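Local coordinates for uncharacterized protein (Enterococcus faecalis, PDB 3CLQ) that is of unknown function but belongs to the AllG family and is possibly related to a subunit of oxamate carbamoyltransferase, at residues 160-165 with 212-217. Numbering follows the deposited sequence.
Sequences GPLLHD and TDFSRE
L162 and F214 bring the two backbones to within 6.9 Å, CA to CA, and D165 and T212 to 6.4 Å. L162 and D165 lie on helix 146-168, which is kinked at P161 because proline has no N-H to bond to the preceding turn; downstream of the kink the helical pattern continues, with D165 N hydrogen-bonded to P161 O. T212 and F214 belong to the non-helical link leading into helix 216-226, with S215 at the N-cap.

F214 contributes the largest share of the contact, meeting P161, L162 and D165, and its ring is directed at the helix surface. L162 CB sits over one ring face, 4.0 Å from the centroid and 8° off the normal, a CH-pi contact, while the far end of the ring reaches the backbone: F214 CZ is 3.4 Å from L162 N. P161 CB meets the ring edge at F214 CZ (3.7 Å). D165 OD1 is also at the ring edge, 3.9 Å from F214 CE2, its carboxylate turned 64° from the ring plane. Beside it, T212 OG1 rests 3.4 Å from D165 CB. L162 CG, trans to the backbone N (chi1 -162°), continues along the same ring face near F214 CG and CD2, and the side chain also touches L219 and V222 of helix 216-226.

No hydrogen bond joins the segments; the contact is mainly van der Waals in character, with a polar rim at D165 and T212. The backbone of the link has a polar partner across the subunit boundary: F214 O accepts a hydrogen bond from R216 NH2 of the second subunit, which places the ring contact beside that interface.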
loop_
_atom_site.group_PDB
_atom_site.type_symbol
_atom_site.label_atom_id
_atom_site.label_comp_id
_atom_site.label_asym_id
_atom_site.label_seq_id
_atom_site.Cartn_x
_atom_site.Cartn_y
_atom_site.Cartn_z
ATOM N N GLY B 160 2.098 10.336 -22.694
ATOM C CA GLY B 160 3.165 11.305 -22.432
ATOM C C GLY B 160 2.741 12.755 -22.247
ATOM O O GLY B 160 2.956 13.332 -21.182
ATOM N N PRO B 161 2.163 13.364 -23.296
ATOM C CA PRO B 161 1.626 14.720 -23.238
ATOM C C PRO B 161 0.661 14.925 -22.074
ATOM O O PRO B 161 0.729 15.935 -21.366
ATOM C CB PRO B 161 0.887 14.839 -24.565
ATOM C CG PRO B 161 1.661 13.965 -25.488
ATOM C CD PRO B 161 2.018 12.781 -24.643
ATOM N N LEU B 162 -0.220 13.958 -21.865
ATOM C CA LEU B 162 -1.122 13.993 -20.726
ATOM C C LEU B 162 -0.314 14.168 -19.444
ATOM O O LEU B 162 -0.632 15.019 -18.619
ATOM C CB LEU B 162 -1.952 12.719 -20.668
ATOM C CG LEU B 162 -3.236 12.706 -19.817
ATOM C CD1 LEU B 162 -3.801 11.299 -19.716
ATOM C CD2 LEU B 162 -3.010 13.241 -18.425
ATOM N N LEU B 163 0.736 13.380 -19.272
ATOM C CA LEU B 163 1.485 13.453 -18.031
ATOM C C LEU B 163 2.140 14.798 -17.861
ATOM O O LEU B 163 2.065 15.392 -16.796
ATOM C CB LEU B 163 2.539 12.358 -17.935
ATOM C CG LEU B 163 2.096 11.192 -17.058
ATOM C CD1 LEU B 163 0.827 11.605 -16.397
ATOM C CD2 LEU B 163 1.882 9.914 -17.866
ATOM N N HIS B 164 2.776 15.271 -18.919
ATOM C CA HIS B 164 3.461 16.559 -18.931
ATOM C C HIS B 164 2.514 17.680 -18.539
ATOM O O HIS B 164 2.856 18.521 -17.708
ATOM C CB HIS B 164 3.994 16.822 -20.337
ATOM C CG HIS B 164 4.457 18.226 -20.576
ATOM N ND1 HIS B 164 5.753 18.639 -20.331
ATOM C CD2 HIS B 164 3.817 19.298 -21.103
ATOM C CE1 HIS B 164 5.886 19.908 -20.679
ATOM N NE2 HIS B 164 4.723 20.333 -21.143
ATOM N N ASP B 165 1.330 17.685 -19.154
ATOM C CA ASP B 165 0.328 18.696 -18.881
ATOM C C ASP B 165 -0.155 18.610 -17.422
ATOM O O ASP B 165 -0.266 19.617 -16.721
ATOM C CB ASP B 165 -0.828 18.579 -19.880
ATOM C CG ASP B 165 -0.414 18.973 -21.309
ATOM O OD1 ASP B 165 -1.318 19.172 -22.162
ATOM O OD2 ASP B 165 0.814 19.096 -21.587
ATOM N N THR B 212 -6.716 18.635 -17.001
ATOM C CA THR B 212 -6.031 18.670 -18.262
ATOM C C THR B 212 -7.076 18.817 -19.360
ATOM O O THR B 212 -8.279 18.760 -19.089
ATOM C CB THR B 212 -5.242 17.375 -18.399
ATOM O OG1 THR B 212 -3.909 17.664 -18.806
ATOM C CG2 THR B 212 -5.910 16.419 -19.348
ATOM N N ASP B 213 -6.644 19.025 -20.591
ATOM C CA ASP B 213 -7.614 19.203 -21.641
ATOM C C ASP B 213 -7.903 17.938 -22.405
ATOM O O ASP B 213 -8.650 17.961 -23.374
ATOM C CB ASP B 213 -7.222 20.357 -22.571
ATOM C CG ASP B 213 -7.520 21.725 -21.943
ATOM O OD1 ASP B 213 -7.166 22.762 -22.578
ATOM O OD2 ASP B 213 -8.105 21.747 -20.810
ATOM N N PHE B 214 -7.328 16.830 -21.965
ATOM C CA PHE B 214 -7.648 15.531 -22.550
ATOM C C PHE B 214 -9.117 15.133 -22.297
ATOM O O PHE B 214 -9.719 15.518 -21.290
ATOM C CB PHE B 214 -6.642 14.469 -22.088
ATOM C CG PHE B 214 -5.273 14.635 -22.705
ATOM C CD1 PHE B 214 -4.855 13.808 -23.736
ATOM C CD2 PHE B 214 -4.425 15.651 -22.289
ATOM C CE1 PHE B 214 -3.594 13.982 -24.330
ATOM C CE2 PHE B 214 -3.177 15.832 -22.874
ATOM C CZ PHE B 214 -2.756 14.998 -23.893
ATOM N N SER B 215 -9.694 14.406 -23.249
ATOM C CA SER B 215 -11.092 14.014 -23.190
ATOM C C SER B 215 -11.346 12.954 -22.114
ATOM O O SER B 215 -10.442 12.224 -21.779
ATOM C CB SER B 215 -11.491 13.438 -24.537
ATOM O OG SER B 215 -12.662 12.648 -24.385
ATOM N N ARG B 216 -12.566 12.834 -21.593
ATOM C CA ARG B 216 -12.832 11.741 -20.647
ATOM C C ARG B 216 -12.478 10.399 -21.307
ATOM O O ARG B 216 -11.781 9.564 -20.702
ATOM C CB ARG B 216 -14.285 11.668 -20.099
ATOM C CG ARG B 216 -15.131 12.928 -20.018
ATOM C CD ARG B 216 -15.025 13.767 -18.760
ATOM N NE ARG B 216 -16.005 13.357 -17.761
ATOM C CZ ARG B 216 -16.604 14.152 -16.867
ATOM N NH1 ARG B 216 -16.400 15.460 -16.843
ATOM N NH2 ARG B 216 -17.436 13.626 -15.988
ATOM N N GLU B 217 -12.973 10.187 -22.527
ATOM C CA GLU B 217 -12.661 8.988 -23.311
ATOM C C GLU B 217 -11.164 8.651 -23.276
ATOM O O GLU B 217 -10.779 7.481 -23.240
ATOM C CB GLU B 217 -13.135 9.156 -24.763
ATOM C CG GLU B 217 -12.473 8.197 -25.769
ATOM C CD GLU B 217 -12.384 8.783 -27.216
ATOM O OE1 GLU B 217 -11.416 9.542 -27.504
ATOM O OE2 GLU B 217 -13.269 8.473 -28.066
#